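Local atomic coordinates of putative TetR-family transcriptional regulator (Bordetella parapertussis 12822, PDB entry 3CCY), a protein that probably binds cis-regulatory DNA and controls transcription, most likely as a repressor of the TetR family. Residues A[92-97]-A[136-141]; A[96-101]-A[162-167]; A[168-173]-A[183-188]. All blocks are in the same frame, centred on the assembly; numbering follows the deposited sequence. Where two conformers were deposited one is given.

Along the chain, helix 87-115 comes first and starts two of the three contacts. Contact 1 closes the shorter of these loops, from 92-97 to 136-141 on helix 122-145; contact 2 leaves one turn further on, from 96-101, and ends at 162-167 on helix 153-168, so the two loops cross rather than nest, sharing K96 and L97. V138 of contact 1 touches F98 and F164 of contact 2, which joins the three helices in one apolar core. Contact 3 opens after both have closed and bridges a short loop, 168-173 to 183-188, bringing in helix 182-195. K96 then pairs with E187, tying the last helix back to helix 87-115.

Contact 1 (A[92-97]-A[136-141]); sequences LQIVKL and AYVRDA
Within the all-helical C-terminal domain of this TetR-family protein, I94 of helix 87-115 meets V138 and A141 of helix 122-145. The contact is small and wholly apolar, with no hydrogen bond between the segments; all three residues that touch are buried. I94 is the one residue of 92-97 that touches 136-141, and its two branches divide the work. CG2, which lies anti to the backbone N, touches CG2 of V138 at 4.0 Å, the two side chains meeting at a slant. The longer branch runs through CG1, beside the backbone N (chi1 -70°), and is then nearly fully extended, so that CD1 arrives 4.0 Å from CB of A141.

V138 and A141 stand three residues apart and offer neighbouring positions on one helical face. A beta-branched isoleucine suits the space between the helices because it can reach both at once, while alanine, being short, accepts the far methyl close to its own backbone. The CA atoms of I94 and V138 are 7.7 Å apart. Y137 starts toward 92-97, but its ring leads away, and its hydroxyl is hydrogen-bonded to NE of R78 on helix 58-81. That helix adds to the packing too, with V80 against I94. On the outer side of helix 122-145, R139 and D140 form a salt bridge that is doubtful, since R139 was modelled in two conformers. Toward the interior, the other methyl of V138, CG1, lies against CD2 of F163.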
# COMPACT_ATOMS: atom_id res chain seq x y z
N LEU A 92 -16.76 -11.17 7.09
CA LEU A 92 -17.31 -10.25 6.07
C LEU A 92 -17.70 -8.89 6.73
O LEU A 92 -17.45 -7.85 6.14
CB LEU A 92 -18.56 -10.87 5.38
CG LEU A 92 -19.32 -9.93 4.44
CD1 LEU A 92 -18.41 -9.42 3.32
CD2 LEU A 92 -20.64 -10.54 3.88
N GLN A 93 -18.27 -8.93 7.93
CA GLN A 93 -18.59 -7.70 8.65
C GLN A 93 -17.36 -6.85 9.01
O GLN A 93 -17.38 -5.62 8.95
CB GLN A 93 -19.49 -7.98 9.87
CG GLN A 93 -20.94 -8.28 9.52
CD GLN A 93 -21.80 -8.69 10.72
OE1 GLN A 93 -23.04 -8.66 10.66
NE2 GLN A 93 -21.15 -9.05 11.83
N ILE A 94 -16.26 -7.51 9.38
CA ILE A 94 -15.02 -6.81 9.61
C ILE A 94 -14.53 -6.12 8.34
O ILE A 94 -14.12 -4.97 8.37
CB ILE A 94 -13.89 -7.77 10.13
CG1 ILE A 94 -14.18 -8.22 11.55
CG2 ILE A 94 -12.47 -7.12 9.94
CD1 ILE A 94 -13.29 -9.42 11.99
N VAL A 95 -14.56 -6.81 7.20
CA VAL A 95 -14.06 -6.17 5.98
C VAL A 95 -14.97 -4.96 5.59
O VAL A 95 -14.49 -3.93 5.16
CB VAL A 95 -13.97 -7.18 4.81
CG1 VAL A 95 -13.45 -6.49 3.50
CG2 VAL A 95 -13.07 -8.37 5.22
N LYS A 96 -16.28 -5.12 5.73
CA LYS A 96 -17.25 -4.06 5.42
C LYS A 96 -16.99 -2.87 6.34
O LYS A 96 -17.07 -1.73 5.90
CB LYS A 96 -18.66 -4.56 5.67
CG LYS A 96 -19.24 -5.42 4.57
CD LYS A 96 -20.74 -5.74 4.82
CE LYS A 96 -21.20 -6.56 3.59
NZ LYS A 96 -22.62 -6.81 3.60
N LEU A 97 -16.66 -3.15 7.60
CA LEU A 97 -16.31 -2.06 8.54
C LEU A 97 -15.09 -1.25 8.07
O LEU A 97 -15.13 -0.00 8.07
CB LEU A 97 -16.07 -2.60 9.96
CG LEU A 97 -15.41 -1.69 10.98
CD1 LEU A 97 -16.42 -0.60 11.35
CD2 LEU A 97 -14.96 -2.48 12.23
N ALA A 136 -4.35 -8.71 14.51
CA ALA A 136 -4.63 -9.93 15.28
C ALA A 136 -6.12 -10.30 15.16
O ALA A 136 -6.47 -11.47 14.96
CB ALA A 136 -4.23 -9.77 16.75
N TYR A 137 -6.99 -9.31 15.24
CA TYR A 137 -8.42 -9.57 15.10
C TYR A 137 -8.71 -10.26 13.76
O TYR A 137 -9.50 -11.19 13.69
CB TYR A 137 -9.25 -8.28 15.21
CG TYR A 137 -9.40 -7.73 16.61
CD1 TYR A 137 -9.47 -8.57 17.70
CD2 TYR A 137 -9.52 -6.34 16.84
CE1 TYR A 137 -9.63 -8.09 18.99
CE2 TYR A 137 -9.69 -5.83 18.16
CZ TYR A 137 -9.73 -6.72 19.22
OH TYR A 137 -9.87 -6.30 20.53
N VAL A 138 -8.09 -9.78 12.68
CA VAL A 138 -8.36 -10.31 11.35
C VAL A 138 -7.74 -11.72 11.21
O VAL A 138 -8.37 -12.63 10.68
CB VAL A 138 -7.78 -9.38 10.26
CG1 VAL A 138 -7.85 -10.07 8.85
CG2 VAL A 138 -8.57 -8.03 10.28
N ARG A 139 -6.51 -11.86 11.69
CA ARG A 139 -5.82 -13.15 11.64
C ARG A 139 -6.63 -14.22 12.33
O ARG A 139 -6.85 -15.30 11.77
CB ARG A 139 -4.44 -13.08 12.29
CG ARG A 139 -3.63 -14.39 12.10
CD ARG A 139 -2.65 -14.61 13.24
NE ARG A 139 -3.27 -15.28 14.39
CZ ARG A 139 -2.87 -16.43 14.90
NH1 ARG A 139 -1.82 -17.09 14.40
NH2 ARG A 139 -3.52 -16.94 15.93
N ASP A 140 -7.05 -13.91 13.56
CA ASP A 140 -7.80 -14.84 14.38
C ASP A 140 -9.14 -15.15 13.71
O ASP A 140 -9.58 -16.30 13.76
CB ASP A 140 -8.01 -14.30 15.79
CG ASP A 140 -6.71 -14.24 16.62
OD1 ASP A 140 -5.65 -14.66 16.13
OD2 ASP A 140 -6.77 -13.78 17.78
N ALA A 141 -9.78 -14.17 13.07
CA ALA A 141 -11.08 -14.43 12.43
C ALA A 141 -10.93 -15.35 11.21
O ALA A 141 -11.82 -16.17 10.95
CB ALA A 141 -11.76 -13.12 12.01

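Contact 2 (A[96-101]-A[162-167]); sequences KLFLEI and LFFGMI
F98 and I167 make the tight part of this meeting between helix 87-115 and helix 153-168 in the C-terminal domain. CD1 of I167 comes in at the edge of the F98 ring, near its plane, and stops 3.5 Å from CD2; the same methyl lies 4.1 Å from CB of F98. It gets there because CG1 of I167 takes the crowded position between the backbone N and the carbonyl carbon (chi1 57°), from where the chain extends toward the phenylalanine. One atom further along the same edge of F98, CE2 reaches CE1 of F164 at 3.9 Å, the two rings meeting obliquely.

The short segments run 11.8 Å apart at closest approach, with their directions 34° from parallel. Such a wide gap suits long or flat side chains, and phenylalanine and isoleucine bridge it from both sides. The contact is looser at L99, whose CD2 comes no nearer than 4.5 Å to the carbonyl O of I167. On the side of helix 87-115 turned away from helix 153-168 stand the partly exposed K96 and E100: the lysine is paired on helix 182-195, and the glutamate forms a salt bridge with R76. Lysine and glutamate fit there, since their charges are paired away from the apolar core.

Around this core, helix 58-81 packs L73 and C77 on F98, and helix 122-145 brings L134 to the same side chain. Helix 182-195 lies against L99 through L185, while the far side of helix 153-168 faces the second subunit, where M166, present as selenomethionine, packs on M166 of that neighbouring chain.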
# COMPACT_ATOMS: atom_id res chain seq x y z
N LYS A 96 -16.28 -5.12 5.73
CA LYS A 96 -17.25 -4.06 5.42
C LYS A 96 -16.99 -2.87 6.34
O LYS A 96 -17.07 -1.73 5.90
CB LYS A 96 -18.66 -4.56 5.67
CG LYS A 96 -19.24 -5.42 4.57
CD LYS A 96 -20.74 -5.74 4.82
CE LYS A 96 -21.20 -6.56 3.59
NZ LYS A 96 -22.62 -6.81 3.60
N LEU A 97 -16.66 -3.15 7.60
CA LEU A 97 -16.31 -2.06 8.54
C LEU A 97 -15.09 -1.25 8.07
O LEU A 97 -15.13 -0.00 8.07
CB LEU A 97 -16.07 -2.60 9.96
CG LEU A 97 -15.41 -1.69 10.98
CD1 LEU A 97 -16.42 -0.60 11.35
CD2 LEU A 97 -14.96 -2.48 12.23
N PHE A 98 -14.03 -1.95 7.68
CA PHE A 98 -12.80 -1.25 7.26
C PHE A 98 -13.07 -0.36 6.06
O PHE A 98 -12.60 0.79 6.00
CB PHE A 98 -11.60 -2.21 7.06
CG PHE A 98 -11.15 -2.91 8.33
CD1 PHE A 98 -11.70 -2.59 9.56
CD2 PHE A 98 -10.16 -3.87 8.31
CE1 PHE A 98 -11.28 -3.23 10.72
CE2 PHE A 98 -9.74 -4.51 9.49
CZ PHE A 98 -10.28 -4.19 10.68
N LEU A 99 -13.85 -0.86 5.11
CA LEU A 99 -14.15 -0.09 3.92
C LEU A 99 -15.15 1.02 4.17
O LEU A 99 -15.12 2.05 3.51
CB LEU A 99 -14.56 -1.00 2.74
CG LEU A 99 -13.41 -1.87 2.23
CD1 LEU A 99 -13.88 -2.70 1.07
CD2 LEU A 99 -12.17 -1.05 1.80
N GLU A 100 -16.02 0.83 5.16
CA GLU A 100 -16.91 1.88 5.58
C GLU A 100 -16.11 3.08 6.15
O GLU A 100 -16.38 4.26 5.83
CB GLU A 100 -17.92 1.33 6.60
CG GLU A 100 -18.84 2.38 7.22
CD GLU A 100 -19.20 2.06 8.67
OE1 GLU A 100 -19.58 0.90 9.01
OE2 GLU A 100 -19.12 3.00 9.49
N ILE A 101 -15.13 2.77 7.00
CA ILE A 101 -14.25 3.76 7.60
C ILE A 101 -13.43 4.54 6.55
O ILE A 101 -13.24 5.76 6.66
CB ILE A 101 -13.47 3.12 8.77
CG1 ILE A 101 -14.49 2.76 9.88
CG2 ILE A 101 -12.37 4.06 9.29
CD1 ILE A 101 -13.91 2.05 11.09
N LEU A 162 -1.38 -10.63 3.33
CA LEU A 162 -1.77 -10.58 1.91
C LEU A 162 -3.19 -10.04 1.80
O LEU A 162 -3.47 -9.17 0.98
CB LEU A 162 -1.67 -11.94 1.26
CG LEU A 162 -0.21 -12.38 1.01
CD1 LEU A 162 -0.13 -13.88 0.67
CD2 LEU A 162 0.54 -11.49 -0.09
N PHE A 163 -4.05 -10.52 2.69
CA PHE A 163 -5.36 -9.94 2.83
C PHE A 163 -5.34 -8.42 3.10
O PHE A 163 -6.04 -7.69 2.41
CB PHE A 163 -6.18 -10.64 3.89
CG PHE A 163 -7.43 -9.88 4.19
CD1 PHE A 163 -8.51 -9.95 3.31
CD2 PHE A 163 -7.48 -8.98 5.25
CE1 PHE A 163 -9.65 -9.18 3.53
CE2 PHE A 163 -8.61 -8.21 5.45
CZ PHE A 163 -9.68 -8.32 4.58
N PHE A 164 -4.63 -7.98 4.15
CA PHE A 164 -4.49 -6.53 4.43
C PHE A 164 -4.07 -5.66 3.24
O PHE A 164 -4.58 -4.57 3.04
CB PHE A 164 -3.61 -6.24 5.64
CG PHE A 164 -4.40 -6.25 6.93
CD1 PHE A 164 -5.37 -5.27 7.17
CD2 PHE A 164 -4.23 -7.27 7.86
CE1 PHE A 164 -6.14 -5.28 8.35
CE2 PHE A 164 -5.01 -7.29 9.04
CZ PHE A 164 -5.95 -6.29 9.28
N GLY A 165 -3.11 -6.15 2.49
CA GLY A 165 -2.71 -5.54 1.21
C GLY A 165 -3.87 -5.25 0.28
O GLY A 165 -3.94 -4.14 -0.26
N MSE A 166 -4.75 -6.23 0.04
CA MSE A 166 -5.93 -5.99 -0.81
C MSE A 166 -6.73 -4.80 -0.37
O MSE A 166 -7.14 -3.99 -1.21
CB MSE A 166 -6.93 -7.14 -0.77
CG MSE A 166 -6.43 -8.41 -1.28
SE MSE A 166 -8.01 -9.65 -1.35
CE MSE A 166 -7.26 -11.06 -0.52
N ILE A 167 -7.06 -4.76 0.93
CA ILE A 167 -7.89 -3.65 1.44
C ILE A 167 -7.14 -2.36 1.74
O ILE A 167 -7.69 -1.31 1.56
CB ILE A 167 -8.77 -4.05 2.68
CG1 ILE A 167 -7.96 -4.59 3.86
CG2 ILE A 167 -9.88 -5.01 2.30
CD1 ILE A 167 -8.83 -4.50 5.15

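Contact 3 (A[168-173]-A[183-188]); sequences NWTYTW and DALAER
L185, near the start of helix 182-195, reaches toward T170 and W173 in the loop that follows helix 153-168. Its CB points at the loop but serves only to hold CG, and CG bears the two methyls that make the contact. CG stands anti to the backbone N (chi1 175°), and from there chi2 (63°) sets one methyl toward each partner. CD2 meets CG2 of T170 tip to tip at 4.0 Å. CD1 lies 4.0 Å from CH2 of W173, approaching the indole at a slant. A leucine fits here because its fork can serve two partners at once.

The loop side is shaped by its own bonds. T170 turns its methyl to the leucine and its hydroxyl back to the carbonyl O of I167, with which OG1 is hydrogen-bonded; a threonine can thus give an apolar surface in front and settle its polar atom behind. The carbonyl O of W169 is gripped twice by T172, by the backbone N at 3.0 Å and by the hydroxyl OG1 at 2.8 Å, the latter nearly in line with the C=O (163°). A further backbone bond, from N of W173 to O of T170, holds the next turn, and that same oxygen sits above one face of the W173 indole, toward its rim.

L185 also touches V158 of the second subunit, and R188 forms a salt bridge with D159 of that subunit. The contact thus ties helix 182-195 to the loop leaving helix 153-168, and both of these helices touch the second subunit, consistent with the four-helix-bundle dimerisation common in TetR-family regulators.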
# COMPACT_ATOMS: atom_id res chain seq x y z
N ASN A 168 -5.90 -2.43 2.23
CA ASN A 168 -5.12 -1.22 2.56
C ASN A 168 -4.65 -0.48 1.32
O ASN A 168 -4.45 0.75 1.37
CB ASN A 168 -3.91 -1.52 3.47
CG ASN A 168 -4.31 -1.89 4.89
OD1 ASN A 168 -5.49 -1.85 5.22
ND2 ASN A 168 -3.35 -2.26 5.73
N TRP A 169 -4.44 -1.19 0.20
CA TRP A 169 -4.02 -0.55 -1.06
C TRP A 169 -5.11 0.27 -1.74
O TRP A 169 -4.81 1.03 -2.66
CB TRP A 169 -3.49 -1.61 -2.07
CG TRP A 169 -2.70 -1.08 -3.23
CD1 TRP A 169 -3.02 -1.18 -4.57
CD2 TRP A 169 -1.50 -0.35 -3.15
NE1 TRP A 169 -2.05 -0.57 -5.32
CE2 TRP A 169 -1.11 -0.05 -4.47
CE3 TRP A 169 -0.70 0.08 -2.08
CZ2 TRP A 169 0.06 0.66 -4.75
CZ3 TRP A 169 0.47 0.77 -2.38
CH2 TRP A 169 0.82 1.07 -3.69
N THR A 170 -6.35 0.11 -1.29
CA THR A 170 -7.51 0.78 -1.89
C THR A 170 -7.39 2.30 -1.97
O THR A 170 -7.87 2.92 -2.90
CB THR A 170 -8.85 0.39 -1.21
OG1 THR A 170 -8.77 0.57 0.21
CG2 THR A 170 -9.18 -1.12 -1.53
N TYR A 171 -6.73 2.89 -1.00
CA TYR A 171 -6.57 4.35 -1.01
C TYR A 171 -5.90 4.83 -2.29
O TYR A 171 -6.10 5.98 -2.71
CB TYR A 171 -5.85 4.84 0.26
CG TYR A 171 -4.34 4.74 0.24
CD1 TYR A 171 -3.56 5.82 -0.16
CD2 TYR A 171 -3.70 3.59 0.66
CE1 TYR A 171 -2.18 5.73 -0.18
CE2 TYR A 171 -2.30 3.50 0.64
CZ TYR A 171 -1.57 4.56 0.23
OH TYR A 171 -0.21 4.44 0.22
N THR A 172 -5.11 3.97 -2.93
CA THR A 172 -4.38 4.42 -4.13
C THR A 172 -5.24 4.44 -5.39
O THR A 172 -4.83 5.03 -6.40
CB THR A 172 -3.12 3.55 -4.44
OG1 THR A 172 -3.53 2.20 -4.81
CG2 THR A 172 -2.19 3.49 -3.23
N TRP A 173 -6.39 3.77 -5.38
CA TRP A 173 -7.13 3.56 -6.65
C TRP A 173 -8.65 3.67 -6.51
O TRP A 173 -9.36 4.04 -7.47
CB TRP A 173 -6.79 2.18 -7.24
CG TRP A 173 -7.22 0.95 -6.41
CD1 TRP A 173 -6.46 0.24 -5.48
CD2 TRP A 173 -8.48 0.27 -6.49
NE1 TRP A 173 -7.20 -0.82 -4.97
CE2 TRP A 173 -8.43 -0.84 -5.59
CE3 TRP A 173 -9.66 0.48 -7.25
CZ2 TRP A 173 -9.50 -1.69 -5.41
CZ3 TRP A 173 -10.73 -0.39 -7.06
CH2 TRP A 173 -10.63 -1.47 -6.15
N ASP A 183 -19.73 -1.46 0.39
CA ASP A 183 -20.25 -2.81 0.70
C ASP A 183 -20.02 -3.80 -0.45
O ASP A 183 -19.62 -4.92 -0.21
CB ASP A 183 -21.74 -2.81 1.07
CG ASP A 183 -21.98 -2.92 2.56
OD1 ASP A 183 -21.10 -2.51 3.40
OD2 ASP A 183 -23.08 -3.42 2.88
N ALA A 184 -20.30 -3.39 -1.68
CA ALA A 184 -20.00 -4.20 -2.88
C ALA A 184 -18.50 -4.55 -2.95
O ALA A 184 -18.13 -5.70 -3.23
CB ALA A 184 -20.48 -3.47 -4.18
N LEU A 185 -17.63 -3.59 -2.67
CA LEU A 185 -16.19 -3.87 -2.75
C LEU A 185 -15.80 -4.92 -1.68
O LEU A 185 -14.99 -5.83 -1.94
CB LEU A 185 -15.37 -2.57 -2.62
CG LEU A 185 -13.85 -2.76 -2.57
CD1 LEU A 185 -13.36 -3.38 -3.88
CD2 LEU A 185 -13.12 -1.40 -2.33
N ALA A 186 -16.38 -4.78 -0.49
CA ALA A 186 -16.10 -5.66 0.64
C ALA A 186 -16.54 -7.08 0.31
O ALA A 186 -15.76 -8.02 0.51
CB ALA A 186 -16.84 -5.18 1.96
N GLU A 187 -17.78 -7.23 -0.20
CA GLU A 187 -18.31 -8.55 -0.62
C GLU A 187 -17.46 -9.23 -1.66
O GLU A 187 -17.19 -10.44 -1.57
CB GLU A 187 -19.76 -8.45 -1.07
CG GLU A 187 -20.63 -8.03 0.12
CD GLU A 187 -22.10 -7.83 -0.17
OE1 GLU A 187 -22.45 -7.51 -1.33
OE2 GLU A 187 -22.91 -7.96 0.80
N ARG A 188 -17.05 -8.45 -2.66
CA ARG A 188 -16.13 -8.89 -3.70
C ARG A 188 -14.78 -9.34 -3.14
O ARG A 188 -14.28 -10.40 -3.50
CB ARG A 188 -15.85 -7.75 -4.68
CG ARG A 188 -15.04 -8.21 -5.96
CD ARG A 188 -15.95 -9.03 -6.81
NE ARG A 188 -15.44 -9.28 -8.16
CZ ARG A 188 -16.17 -9.83 -9.12
NH1 ARG A 188 -17.43 -10.15 -8.86
NH2 ARG A 188 -15.66 -10.06 -10.31